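Trypsin-resistant surface T6 protein (Streptococcus pyogenes serotype M6, PDB 4P0D) forms the backbone of the surface pilus of this streptococcus as its repeating, probably sortase-joined subunit, and is the T6 antigen. Local coordinates at residues 14-19 with 81-86; 26-30 with 41-47; 106-111 with 284-289; 318-324 with 359-365; 416-421 with 448-452. The protein carries 1 engineered substitution. One frame throughout, in Å; residues are numbered along the deposited sequence.

The contacts are strung along an elongated chain in two groups. Contacts 1 and 2 lie in the N-terminal Ig-like domain, about 28 Å apart between centres, and contact 2 falls within the chain interval that contact 1 brackets. Contact 3 comes next and joins that domain to the Cna-B-like one; it touches contact 1 directly, where Glu-16 O meets Tyr-109 OH, and the two centres are about 15 Å apart. Contact 4, in the prealbumin-like domain, and contact 5 follow on the other side of the chain's centre, about 18 Å apart between centres. Contacts 2 and 5 stand about 84 Å apart between centres, in keeping with the extended, modular build of a pilus subunit.

Contact 1. Residues 14-19 with 81-86; sequences NIEGGP and ISNGTA. With CA (calcium ion), chain E.
A single backbone hydrogen bond pins the two loops together, from Ile-15 N to Gly-84 O (3.0 Å, 166° at the hydrogen), with the donor above the carbonyl plane. In return, Gly-84 CA directs a weaker C-H contact at Ile-15 O. Apolar packing extends from this point. Ile-15 CG1 lies anti to its own carbonyl carbon (chi1 -56°), which carries CD1 past the Gly-84 peptide to Ala-86 CB at 3.7 Å and Ile-81 CG2 at 4.0 Å. The other branch of Ile-81 ends at CD1, 3.6 Å from Gly-18 CA and beside the ring of Pro-19. Leu-100 and Tyr-109 also pack on Ile-15 and Pro-19.

Gly-84 belongs to a type I' beta turn, Ser-82 to Thr-85, whose end residues exchange both backbone hydrogen bonds. Positive phi angles at Asn-83 and Gly-84 build it, and those of Gly-84 call for glycine. Calcium lies on the side of the turn facing away from Ile-15. Ser-82 and Thr-85 both chelate this one ion through a carbonyl and a hydroxyl oxygen, Ser-82 OG at 2.3 Å from calcium and Ser-82 O at 2.6 Å. Two waters complete the six ligands found, water 1 at a long 2.9 Å from calcium.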
# COMPACT_ATOMS: atom_id res chain seq x y z
N ASN A 14 24.35 6.27 -18.62
CA ASN A 14 23.28 5.48 -18.00
C ASN A 14 22.54 6.22 -16.90
O ASN A 14 22.16 5.63 -15.88
CB ASN A 14 23.80 4.12 -17.47
CG ASN A 14 22.69 3.10 -17.28
OD1 ASN A 14 21.77 3.04 -18.11
ND2 ASN A 14 22.74 2.32 -16.20
N ILE A 15 22.27 7.50 -17.14
CA ILE A 15 21.55 8.31 -16.19
C ILE A 15 20.06 8.22 -16.51
O ILE A 15 19.60 8.72 -17.54
CB ILE A 15 22.01 9.78 -16.21
CG1 ILE A 15 23.52 9.85 -15.95
CG2 ILE A 15 21.26 10.60 -15.16
CD1 ILE A 15 24.07 11.26 -15.83
N GLU A 16 19.31 7.57 -15.62
CA GLU A 16 17.88 7.37 -15.79
C GLU A 16 17.13 8.13 -14.71
O GLU A 16 17.63 8.34 -13.61
CB GLU A 16 17.56 5.89 -15.67
CG GLU A 16 18.03 5.02 -16.84
CD GLU A 16 18.00 3.53 -16.48
OE1 GLU A 16 18.80 3.06 -15.64
OE2 GLU A 16 17.16 2.83 -17.04
N GLY A 17 15.93 8.57 -15.03
CA GLY A 17 15.07 9.15 -14.03
C GLY A 17 15.33 10.60 -13.72
O GLY A 17 14.70 11.13 -12.84
N GLY A 18 16.22 11.24 -14.48
CA GLY A 18 16.48 12.67 -14.32
C GLY A 18 16.91 13.16 -12.95
O GLY A 18 16.29 14.07 -12.38
N PRO A 19 18.00 12.59 -12.41
CA PRO A 19 18.48 13.04 -11.11
C PRO A 19 19.28 14.35 -11.20
O PRO A 19 19.60 14.81 -12.28
CB PRO A 19 19.40 11.90 -10.68
CG PRO A 19 19.99 11.44 -11.98
CD PRO A 19 18.87 11.54 -12.98
N ILE A 81 22.32 17.34 -17.06
CA ILE A 81 22.15 16.08 -17.77
C ILE A 81 21.40 16.29 -19.10
O ILE A 81 20.64 17.25 -19.27
CB ILE A 81 21.41 15.02 -16.92
CG1 ILE A 81 19.98 15.46 -16.60
CG2 ILE A 81 22.17 14.74 -15.63
CD1 ILE A 81 19.22 14.43 -15.81
N SER A 82 21.60 15.35 -20.02
CA SER A 82 20.77 15.26 -21.20
C SER A 82 20.90 13.88 -21.82
O SER A 82 21.99 13.34 -21.92
CB SER A 82 21.16 16.32 -22.22
OG SER A 82 22.55 16.30 -22.40
N ASN A 83 19.76 13.32 -22.24
CA ASN A 83 19.78 12.09 -23.02
C ASN A 83 20.59 10.98 -22.35
O ASN A 83 21.28 10.22 -23.02
CB ASN A 83 20.32 12.40 -24.43
CG ASN A 83 19.97 11.31 -25.46
OD1 ASN A 83 18.85 10.82 -25.52
ND2 ASN A 83 20.94 10.95 -26.29
N GLY A 84 20.56 10.93 -21.01
CA GLY A 84 21.20 9.84 -20.28
C GLY A 84 22.67 10.02 -19.94
O GLY A 84 23.30 9.10 -19.40
N THR A 85 23.24 11.18 -20.23
CA THR A 85 24.64 11.41 -19.94
C THR A 85 24.88 12.78 -19.30
O THR A 85 24.09 13.71 -19.45
CB THR A 85 25.53 11.27 -21.20
OG1 THR A 85 25.33 12.40 -22.04
CG2 THR A 85 25.20 10.01 -21.97
N ALA A 86 25.99 12.88 -18.58
CA ALA A 86 26.41 14.18 -18.03
C ALA A 86 27.88 14.32 -18.31
O ALA A 86 28.62 13.32 -18.21
CB ALA A 86 26.14 14.23 -16.55
CA CA E . 24.20 14.69 -22.00
O HOH W 1 24.44 14.84 -24.88
O HOH W 2 26.07 16.09 -21.80

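Contact 2. Residues 26-30 with 41-47; sequences IGEGV and FKYAEGV
The rings of Phe-41 and Tyr-43 meet strand 26-30 in the same way, each with an edge close to a backbone carbonyl. Phe-41 CD1 lies 3.8 Å from Glu-28 O, which is near the plane of the ring, and Tyr-43 CD1 is similarly placed 3.5 Å from Ile-26 O. Gly-27 CA approaches the Tyr-43 ring obliquely, and as this residue has no side chain, the ring can lean across the neighbouring strand; Gly-29 CA likewise comes obliquely to Phe-41. Val-95 packs on both aromatic residues from strand 94-101, and Phe-38 makes an edge-to-face pair with Phe-41.

The backbones form an antiparallel beta hairpin, in which the axes of 26-30 and 41-43 run at 149°. Glu-28 and Lys-42 are a hydrogen-bonded pair, Glu-28 N to Lys-42 O and Lys-42 N to Glu-28 O both measuring 2.7 Å. Ala-44 N adds a third bond to Ile-26 O (3.0 Å) at the first residue of the type II turn from Ala-44 to Val-47. Ile-26 and Gly-27 both face Val-95 on the next strand, forming a classic beta bulge.

Away from the rings, the side chains of Glu-28 and Lys-42 run alongside each other. Lys-42 bends at chi3 (89°), bringing CE to 3.5 Å from Glu-28 OE1 while NZ stays 4.2 Å from OE1. The chemistry thus differs between the two faces: aromatic C-H edges turned to carbonyl oxygens on one, and on the other two opposite charges that probably attract across the gap without closing a salt bridge.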
# COMPACT_ATOMS: atom_id res chain seq x y z
N ILE A 26 37.46 16.12 -4.23
CA ILE A 26 38.14 15.55 -3.07
C ILE A 26 39.65 15.44 -3.24
O ILE A 26 40.35 15.11 -2.29
CB ILE A 26 37.60 14.13 -2.75
CG1 ILE A 26 37.70 13.22 -3.97
CG2 ILE A 26 36.16 14.24 -2.26
CD1 ILE A 26 37.76 11.74 -3.64
N GLY A 27 40.15 15.71 -4.46
CA GLY A 27 41.58 15.62 -4.77
C GLY A 27 42.00 16.76 -5.68
O GLY A 27 41.48 16.87 -6.81
N GLU A 28 42.89 17.63 -5.18
CA GLU A 28 43.49 18.71 -5.97
C GLU A 28 44.78 18.24 -6.61
O GLU A 28 45.65 17.64 -5.94
CB GLU A 28 43.81 19.94 -5.08
CG GLU A 28 42.62 20.82 -4.77
CD GLU A 28 42.97 22.10 -3.99
OE1 GLU A 28 44.02 22.15 -3.31
OE2 GLU A 28 42.18 23.06 -4.05
N GLY A 29 44.92 18.51 -7.90
CA GLY A 29 46.19 18.28 -8.59
C GLY A 29 47.22 19.33 -8.17
O GLY A 29 46.96 20.53 -8.29
N VAL A 30 48.37 18.88 -7.68
CA VAL A 30 49.44 19.81 -7.27
C VAL A 30 50.49 19.89 -8.37
O VAL A 30 51.08 18.89 -8.76
CB VAL A 30 50.13 19.38 -5.96
CG1 VAL A 30 51.05 20.50 -5.44
CG2 VAL A 30 49.10 19.04 -4.90
N PHE A 41 48.56 14.43 -6.18
CA PHE A 41 47.25 14.86 -5.69
C PHE A 41 47.28 15.19 -4.22
O PHE A 41 47.80 14.42 -3.44
CB PHE A 41 46.24 13.75 -5.89
CG PHE A 41 45.89 13.54 -7.31
CD1 PHE A 41 45.18 14.52 -8.00
CD2 PHE A 41 46.26 12.39 -7.98
CE1 PHE A 41 44.85 14.34 -9.33
CE2 PHE A 41 45.92 12.21 -9.30
CZ PHE A 41 45.22 13.18 -9.98
N LYS A 42 46.70 16.34 -3.87
CA LYS A 42 46.39 16.65 -2.48
C LYS A 42 44.91 16.36 -2.19
O LYS A 42 44.02 16.97 -2.79
CB LYS A 42 46.69 18.11 -2.17
CG LYS A 42 46.25 18.52 -0.76
CD LYS A 42 46.87 19.83 -0.29
CE LYS A 42 46.04 21.06 -0.67
NZ LYS A 42 45.99 22.06 0.44
N TYR A 43 44.66 15.46 -1.26
CA TYR A 43 43.31 15.02 -0.94
C TYR A 43 42.77 15.76 0.27
O TYR A 43 43.52 16.10 1.17
CB TYR A 43 43.32 13.52 -0.65
CG TYR A 43 43.62 12.70 -1.87
CD1 TYR A 43 42.67 12.54 -2.87
CD2 TYR A 43 44.85 12.08 -2.03
CE1 TYR A 43 42.93 11.79 -3.99
CE2 TYR A 43 45.12 11.32 -3.15
CZ TYR A 43 44.15 11.18 -4.13
OH TYR A 43 44.40 10.42 -5.27
N ALA A 44 41.46 15.99 0.30
CA ALA A 44 40.82 16.64 1.43
C ALA A 44 41.06 15.84 2.72
O ALA A 44 41.19 14.61 2.68
CB ALA A 44 39.33 16.82 1.18
N GLU A 45 41.17 16.56 3.84
CA GLU A 45 41.41 15.96 5.15
C GLU A 45 40.26 15.02 5.43
O GLU A 45 39.10 15.42 5.27
CB GLU A 45 41.46 17.03 6.26
N GLY A 46 40.59 13.79 5.83
CA GLY A 46 39.59 12.76 6.12
C GLY A 46 39.38 11.78 4.98
O GLY A 46 38.77 10.72 5.16
N VAL A 47 39.87 12.13 3.78
CA VAL A 47 39.76 11.25 2.65
C VAL A 47 40.83 10.19 2.77
O VAL A 47 42.01 10.49 2.93
CB VAL A 47 39.91 11.99 1.30
CG1 VAL A 47 39.96 11.00 0.14
CG2 VAL A 47 38.76 12.96 1.10

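Contact 3. Residues 106-111 with 284-289; sequences GRTYNP and YSNNPT
Thr-108 and Asn-286 bring the two segments nearest, their CA atoms 4.4 Å apart, after which the backbones diverge to 8.2 Å between the CA atoms of Pro-111 and Thr-289. Side chains and one water span the gap. At one end Tyr-284 OH donates to Gly-106 O at 2.5 Å, with the acceptor near the plane of the phenol ring, at its edge. In the middle, Thr-108 OG1 stands anti to the backbone N (chi1 180°), and this places it 3.2 Å from Ser-285 O and 3.4 Å from Pro-288 CG, with the carbonyl and the proline ring both within its reach. Water 3 bridges the same region, accepting from Tyr-109 N and donating to Asn-286 O at 2.6 Å. At the far end Pro-111 CG packs on Thr-289 CG2 at 4.0 Å, beside helix 56-68.

Ser-285 OG turns back to its own segment, where it accepts from Asn-287 N (3.0 Å) in an ST turn; it is also hydrogen-bonded to Gly-306 O. Tyr-109 OH reaches in another direction, to Glu-16 O.

The contact joins the end of strand 276-285 in the Cna-B-like domain to strand 108-116 of the Ig-like domain. Its chemistry is therefore that of a domain junction: a phenol hydroxyl and a water engage backbone polar groups that have no regular strand pairing across the boundary, the Thr-108 hydroxyl comes close to another carbonyl, and proline and threonine packing flanks them.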
# COMPACT_ATOMS: atom_id res chain seq x y z
N GLY A 106 12.11 7.58 -8.70
CA GLY A 106 12.32 6.87 -7.44
C GLY A 106 13.58 6.01 -7.37
O GLY A 106 13.80 5.33 -6.37
N ARG A 107 14.42 6.04 -8.39
CA ARG A 107 15.59 5.20 -8.35
C ARG A 107 16.65 5.76 -7.41
O ARG A 107 16.67 6.95 -7.08
CB ARG A 107 16.16 4.90 -9.74
CG ARG A 107 16.90 6.01 -10.44
CD ARG A 107 17.32 5.53 -11.84
NE ARG A 107 16.22 4.90 -12.54
CZ ARG A 107 16.12 3.61 -12.89
NH1 ARG A 107 17.07 2.70 -12.67
NH2 ARG A 107 15.00 3.24 -13.48
N THR A 108 17.53 4.86 -6.99
CA THR A 108 18.62 5.20 -6.08
C THR A 108 19.92 4.72 -6.70
O THR A 108 19.98 3.63 -7.28
CB THR A 108 18.41 4.60 -4.67
OG1 THR A 108 19.51 4.96 -3.83
CG2 THR A 108 18.30 3.10 -4.69
N TYR A 109 20.95 5.56 -6.59
CA TYR A 109 22.22 5.41 -7.30
C TYR A 109 23.37 5.13 -6.35
O TYR A 109 23.36 5.63 -5.22
CB TYR A 109 22.56 6.72 -8.04
CG TYR A 109 21.87 6.93 -9.36
CD1 TYR A 109 22.47 6.51 -10.54
CD2 TYR A 109 20.64 7.58 -9.45
CE1 TYR A 109 21.85 6.72 -11.77
CE2 TYR A 109 20.02 7.79 -10.68
CZ TYR A 109 20.63 7.36 -11.83
OH TYR A 109 20.03 7.58 -13.07
N ASN A 110 24.35 4.35 -6.80
CA ASN A 110 25.61 4.25 -6.10
C ASN A 110 26.43 5.52 -6.37
O ASN A 110 26.21 6.20 -7.39
CB ASN A 110 26.44 3.05 -6.57
CG ASN A 110 25.77 1.70 -6.29
OD1 ASN A 110 24.85 1.56 -5.47
ND2 ASN A 110 26.26 0.69 -6.98
N PRO A 111 27.38 5.83 -5.47
CA PRO A 111 28.36 6.93 -5.68
C PRO A 111 29.33 6.64 -6.82
O PRO A 111 29.54 5.48 -7.15
CB PRO A 111 29.13 6.97 -4.37
CG PRO A 111 28.44 6.05 -3.42
CD PRO A 111 27.62 5.10 -4.22
N TYR A 284 12.32 3.69 1.28
CA TYR A 284 13.74 3.34 1.18
C TYR A 284 14.53 4.65 0.98
O TYR A 284 13.93 5.73 0.88
CB TYR A 284 13.97 2.36 0.01
CG TYR A 284 13.44 2.89 -1.30
CD1 TYR A 284 12.12 2.68 -1.68
CD2 TYR A 284 14.25 3.65 -2.16
CE1 TYR A 284 11.62 3.20 -2.86
CE2 TYR A 284 13.76 4.18 -3.34
CZ TYR A 284 12.45 3.95 -3.69
OH TYR A 284 11.93 4.47 -4.87
N SER A 285 15.86 4.56 0.97
CA SER A 285 16.69 5.74 0.74
C SER A 285 17.06 5.91 -0.73
O SER A 285 17.51 4.98 -1.37
CB SER A 285 17.98 5.72 1.55
OG SER A 285 18.74 6.90 1.21
N ASN A 286 16.87 7.12 -1.25
CA ASN A 286 17.40 7.48 -2.57
C ASN A 286 18.66 8.35 -2.49
O ASN A 286 19.08 8.96 -3.48
CB ASN A 286 16.31 8.10 -3.47
CG ASN A 286 15.80 9.44 -2.96
OD1 ASN A 286 16.08 9.85 -1.83
ND2 ASN A 286 15.03 10.12 -3.79
N ASN A 287 19.26 8.40 -1.30
CA ASN A 287 20.52 9.08 -1.08
C ASN A 287 21.19 8.36 0.08
O ASN A 287 21.29 8.90 1.18
CB ASN A 287 20.26 10.56 -0.78
CG ASN A 287 21.51 11.42 -0.88
OD1 ASN A 287 22.61 10.95 -1.21
ND2 ASN A 287 21.35 12.69 -0.58
N PRO A 288 21.62 7.11 -0.16
CA PRO A 288 21.98 6.26 0.95
C PRO A 288 23.26 6.65 1.71
O PRO A 288 23.56 6.06 2.75
CB PRO A 288 22.15 4.88 0.30
CG PRO A 288 21.42 4.98 -1.02
CD PRO A 288 21.74 6.38 -1.44
N THR A 289 24.04 7.59 1.17
CA THR A 289 25.24 8.05 1.87
C THR A 289 24.95 9.28 2.74
O THR A 289 25.85 9.88 3.28
CB THR A 289 26.43 8.32 0.91
OG1 THR A 289 26.15 9.44 0.05
CG2 THR A 289 26.73 7.10 0.09
O HOH W 3 20.32 8.48 -5.70

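Contact 4. Residues 318-324 with 359-365; sequences TYQIAFR and YAISTQV
Strands 320-324 and 359-361 form an antiparallel pair at the edge of a sheet in the prealbumin-like domain, and segments 318-324 and 359-365 touch from Thr-318 with Gln-364 to Arg-324 with Tyr-359. Phe-323 and Ala-360 are a hydrogen-bonded pair, and so, further on, are Tyr-319 and Val-365, with a register shift of one residue between them. Ser-362 sits at the shift. Its OG takes the place of a backbone carbonyl, accepting from Ile-321 N at 2.9 Å while donating to Thr-363 O at 2.7 Å; its N donates to Ile-321 O. Water 4 clamps the same spot by donating to both Ser-362 O and Gln-320 OE1, while Gln-320 NE2 is hydrogen-bonded to Thr-470 OG1.

Aromatic faces take up the side chains beyond. Ala-360 CB makes a CH-pi contact over the Phe-323 ring, 3.7 Å from CZ. Arg-324, extended with CG anti to the backbone N (chi1 -165°), is laid across one face of Tyr-359: CG makes a second CH-pi contact and NE lies 3.8 Å from CE2, near the rim, with guanidinium and ring planes only 6° apart. NE also donates to Asn-357 O, which would help keep the group flat on the ring. Ile-361 CG2 rests 3.6 Å from Gln-320 CD, and the side chains of Ile-321 and Val-365 cross at about a right angle, CG1 touching CG2.

Strand 470-479 pairs with the other side of strand 320-327, making it central in a three-stranded sheet. Phe-323 reaches Phe-339, Val-352 and Ile-372 of the facing four-stranded sheet, while Phe-461 stacks on Tyr-359.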
# COMPACT_ATOMS: atom_id res chain seq x y z
N THR A 318 -18.46 -2.45 -2.33
CA THR A 318 -19.68 -3.13 -1.88
C THR A 318 -20.87 -2.37 -2.43
O THR A 318 -20.76 -1.18 -2.76
CB THR A 318 -19.81 -3.17 -0.33
OG1 THR A 318 -20.14 -1.86 0.17
CG2 THR A 318 -18.54 -3.60 0.33
N TYR A 319 -22.01 -3.06 -2.48
CA TYR A 319 -23.28 -2.47 -2.88
C TYR A 319 -24.33 -2.77 -1.82
O TYR A 319 -24.11 -3.57 -0.91
CB TYR A 319 -23.75 -3.08 -4.21
CG TYR A 319 -22.67 -3.12 -5.27
CD1 TYR A 319 -22.16 -1.95 -5.82
CD2 TYR A 319 -22.12 -4.34 -5.69
CE1 TYR A 319 -21.15 -1.97 -6.77
CE2 TYR A 319 -21.12 -4.38 -6.65
CZ TYR A 319 -20.63 -3.19 -7.19
OH TYR A 319 -19.62 -3.23 -8.14
N GLN A 320 -25.48 -2.13 -1.97
CA GLN A 320 -26.60 -2.42 -1.08
C GLN A 320 -27.86 -2.59 -1.89
O GLN A 320 -28.02 -1.97 -2.95
CB GLN A 320 -26.73 -1.36 -0.00
CG GLN A 320 -26.90 0.05 -0.51
CD GLN A 320 -26.75 1.09 0.59
OE1 GLN A 320 -26.18 0.82 1.65
NE2 GLN A 320 -27.24 2.29 0.33
N ILE A 321 -28.73 -3.46 -1.40
CA ILE A 321 -29.99 -3.76 -2.05
C ILE A 321 -31.12 -2.98 -1.40
O ILE A 321 -31.22 -2.94 -0.18
CB ILE A 321 -30.29 -5.27 -1.99
CG1 ILE A 321 -29.15 -6.05 -2.64
CG2 ILE A 321 -31.61 -5.58 -2.70
CD1 ILE A 321 -29.27 -7.54 -2.50
N ALA A 322 -31.97 -2.40 -2.23
CA ALA A 322 -33.11 -1.61 -1.79
C ALA A 322 -34.34 -2.01 -2.59
O ALA A 322 -34.24 -2.48 -3.72
CB ALA A 322 -32.82 -0.12 -1.97
N PHE A 323 -35.51 -1.85 -1.99
CA PHE A 323 -36.76 -2.12 -2.67
C PHE A 323 -37.88 -1.32 -2.01
O PHE A 323 -37.71 -0.76 -0.93
CB PHE A 323 -37.09 -3.62 -2.62
CG PHE A 323 -37.25 -4.17 -1.22
CD1 PHE A 323 -38.46 -4.08 -0.57
CD2 PHE A 323 -36.18 -4.78 -0.57
CE1 PHE A 323 -38.62 -4.58 0.71
CE2 PHE A 323 -36.33 -5.30 0.71
CZ PHE A 323 -37.55 -5.19 1.35
N ARG A 324 -39.03 -1.27 -2.67
CA ARG A 324 -40.17 -0.58 -2.10
C ARG A 324 -41.36 -1.53 -1.99
O ARG A 324 -41.63 -2.31 -2.92
CB ARG A 324 -40.53 0.65 -2.91
CG ARG A 324 -41.47 1.59 -2.17
CD ARG A 324 -41.88 2.75 -3.05
NE ARG A 324 -42.21 3.92 -2.25
CZ ARG A 324 -42.69 5.07 -2.73
NH1 ARG A 324 -42.90 5.22 -4.04
NH2 ARG A 324 -42.95 6.07 -1.90
N TYR A 359 -39.75 1.91 1.81
CA TYR A 359 -38.39 1.58 1.39
C TYR A 359 -37.65 0.79 2.46
O TYR A 359 -37.85 1.02 3.64
CB TYR A 359 -37.57 2.85 1.06
CG TYR A 359 -37.90 3.48 -0.27
CD1 TYR A 359 -37.63 2.82 -1.46
CD2 TYR A 359 -38.47 4.76 -0.36
CE1 TYR A 359 -37.92 3.38 -2.69
CE2 TYR A 359 -38.75 5.34 -1.60
CZ TYR A 359 -38.49 4.63 -2.75
OH TYR A 359 -38.78 5.16 -3.99
N ALA A 360 -36.80 -0.14 2.01
CA ALA A 360 -35.86 -0.85 2.88
C ALA A 360 -34.49 -0.95 2.19
O ALA A 360 -34.42 -0.96 0.97
CB ALA A 360 -36.39 -2.24 3.20
N ILE A 361 -33.41 -1.02 2.97
CA ILE A 361 -32.07 -1.19 2.42
C ILE A 361 -31.30 -2.26 3.20
O ILE A 361 -31.37 -2.32 4.42
CB ILE A 361 -31.26 0.12 2.42
CG1 ILE A 361 -31.95 1.18 1.55
CG2 ILE A 361 -29.85 -0.11 1.88
CD1 ILE A 361 -31.29 2.54 1.64
N SER A 362 -30.55 -3.07 2.47
CA SER A 362 -29.76 -4.15 3.07
C SER A 362 -28.41 -3.64 3.56
O SER A 362 -27.98 -2.54 3.21
CB SER A 362 -29.52 -5.23 2.04
OG SER A 362 -28.47 -4.89 1.14
N THR A 363 -27.74 -4.47 4.35
CA THR A 363 -26.32 -4.30 4.64
C THR A 363 -25.49 -4.59 3.37
O THR A 363 -26.04 -4.98 2.32
CB THR A 363 -25.88 -5.27 5.75
OG1 THR A 363 -26.35 -6.58 5.44
CG2 THR A 363 -26.41 -4.82 7.10
N GLN A 364 -24.18 -4.44 3.46
CA GLN A 364 -23.30 -4.42 2.28
C GLN A 364 -23.08 -5.80 1.65
O GLN A 364 -22.74 -6.76 2.34
CB GLN A 364 -21.94 -3.82 2.62
CG GLN A 364 -21.95 -2.40 3.16
CD GLN A 364 -22.06 -2.34 4.68
OE1 GLN A 364 -22.64 -3.21 5.29
NE2 GLN A 364 -21.51 -1.29 5.28
N VAL A 365 -23.25 -5.86 0.34
CA VAL A 365 -23.17 -7.09 -0.41
C VAL A 365 -22.22 -7.01 -1.60
O VAL A 365 -22.02 -5.95 -2.17
CB VAL A 365 -24.58 -7.52 -0.92
CG1 VAL A 365 -25.53 -7.67 0.26
CG2 VAL A 365 -25.16 -6.54 -1.94
O HOH W 4 -25.60 -1.20 3.51

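Contact 5. Residues 416-421 with 448-452; sequences KATDNS and YIEST
Thr-418 and Ile-449 supply the direct backbone hydrogen bond of this contact: Thr-418 N donates to Ile-449 O at 3.1 Å, in the carbonyl plane and nearly straight at 161°. Ala-417 CA adds a weaker C-H contact to the same oxygen. The threonine hydroxyl also points at the strand, its OG1 lying 2.7 Å from Glu-450 O.

Two waters extend the polar seam on either side of the direct bond. Water 5 donates to Lys-416 O and Glu-450 O. Water 6 accepts from Ile-449 N and donates to Ser-421 OG at 2.7 Å. That hydroxyl in turn donates to Thr-418 O at 2.7 Å, and Ser-421 N reaches the same carbonyl, so two donors from one residue hold it.

Apolar contact is slight. Ala-417 CB meets Tyr-448 CB at 3.8 Å, and the tyrosine ring passes obliquely by the methyl group.

One pair of opposite charges lies alongside: Lys-416 and Glu-450 run side by side in the same direction, Lys-416 CD 3.6 Å from Glu-450 OE2, but their charged ends do not meet.

The bond from Ser-421 N to Thr-418 O closes a beta turn in which Asp-419 and Asn-420 both have left-handed backbone angles. This turn lies in the loop from strand 409-411 to strand 425-428. Those two strands flank strand 445-451 in a four-stranded sheet, so the loop is a crossover connection past that strand, and the contact ties it to the strand.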
# COMPACT_ATOMS: atom_id res chain seq x y z
N LYS A 416 -33.48 -15.17 20.93
CA LYS A 416 -33.71 -13.74 20.78
C LYS A 416 -33.60 -13.24 19.33
O LYS A 416 -33.63 -12.04 19.07
CB LYS A 416 -32.74 -12.96 21.67
CG LYS A 416 -33.00 -13.13 23.15
CD LYS A 416 -32.15 -12.15 23.94
CE LYS A 416 -32.03 -12.55 25.40
NZ LYS A 416 -30.79 -11.97 25.97
N ALA A 417 -33.47 -14.17 18.39
CA ALA A 417 -33.49 -13.84 16.97
C ALA A 417 -34.89 -13.35 16.56
O ALA A 417 -35.89 -13.98 16.90
CB ALA A 417 -33.09 -15.05 16.13
N THR A 418 -34.94 -12.22 15.85
CA THR A 418 -36.20 -11.72 15.29
C THR A 418 -36.79 -12.74 14.34
O THR A 418 -36.05 -13.41 13.62
CB THR A 418 -35.99 -10.44 14.47
OG1 THR A 418 -35.26 -9.48 15.24
CG2 THR A 418 -37.33 -9.83 14.05
N ASP A 419 -38.12 -12.85 14.33
CA ASP A 419 -38.85 -13.70 13.39
C ASP A 419 -38.39 -15.16 13.41
O ASP A 419 -38.42 -15.84 12.37
CB ASP A 419 -38.71 -13.15 11.97
N ASN A 420 -37.97 -15.64 14.58
CA ASN A 420 -37.36 -16.97 14.75
C ASN A 420 -36.33 -17.28 13.64
O ASN A 420 -36.28 -18.40 13.12
CB ASN A 420 -38.44 -18.05 14.79
N SER A 421 -35.51 -16.29 13.31
CA SER A 421 -34.66 -16.33 12.13
C SER A 421 -33.40 -17.16 12.31
O SER A 421 -32.94 -17.41 13.43
CB SER A 421 -34.23 -14.91 11.74
OG SER A 421 -33.63 -14.23 12.84
N TYR A 448 -26.94 -14.00 15.49
CA TYR A 448 -28.31 -13.80 15.00
C TYR A 448 -28.63 -12.32 14.98
O TYR A 448 -28.07 -11.56 15.76
CB TYR A 448 -29.33 -14.51 15.91
CG TYR A 448 -29.00 -15.94 16.11
CD1 TYR A 448 -28.13 -16.33 17.12
CD2 TYR A 448 -29.50 -16.91 15.25
CE1 TYR A 448 -27.79 -17.65 17.30
CE2 TYR A 448 -29.16 -18.24 15.42
CZ TYR A 448 -28.30 -18.60 16.44
OH TYR A 448 -27.96 -19.92 16.61
N ILE A 449 -29.53 -11.91 14.09
CA ILE A 449 -30.03 -10.55 14.08
C ILE A 449 -31.10 -10.47 15.16
O ILE A 449 -32.08 -11.20 15.12
CB ILE A 449 -30.61 -10.17 12.71
CG1 ILE A 449 -29.51 -10.23 11.64
CG2 ILE A 449 -31.27 -8.80 12.77
CD1 ILE A 449 -30.02 -10.21 10.22
N GLU A 450 -30.88 -9.59 16.15
CA GLU A 450 -31.77 -9.48 17.31
C GLU A 450 -32.92 -8.51 17.06
O GLU A 450 -34.03 -8.73 17.54
CB GLU A 450 -31.01 -9.01 18.55
CG GLU A 450 -31.84 -9.11 19.83
CD GLU A 450 -31.11 -8.61 21.06
OE1 GLU A 450 -30.28 -7.68 20.93
OE2 GLU A 450 -31.39 -9.14 22.16
N SER A 451 -32.64 -7.44 16.33
CA SER A 451 -33.67 -6.46 15.99
C SER A 451 -33.29 -5.72 14.71
O SER A 451 -32.13 -5.72 14.30
CB SER A 451 -33.84 -5.46 17.14
OG SER A 451 -32.67 -4.67 17.30
N THR A 452 -34.28 -5.08 14.09
CA THR A 452 -34.04 -4.26 12.90
C THR A 452 -34.68 -2.89 13.04
O THR A 452 -35.83 -2.78 13.45
CB THR A 452 -34.61 -4.92 11.63
OG1 THR A 452 -36.04 -4.88 11.68
CG2 THR A 452 -34.15 -6.35 11.51
O HOH W 5 -35.82 -10.02 19.18
O HOH W 6 -30.96 -13.89 12.59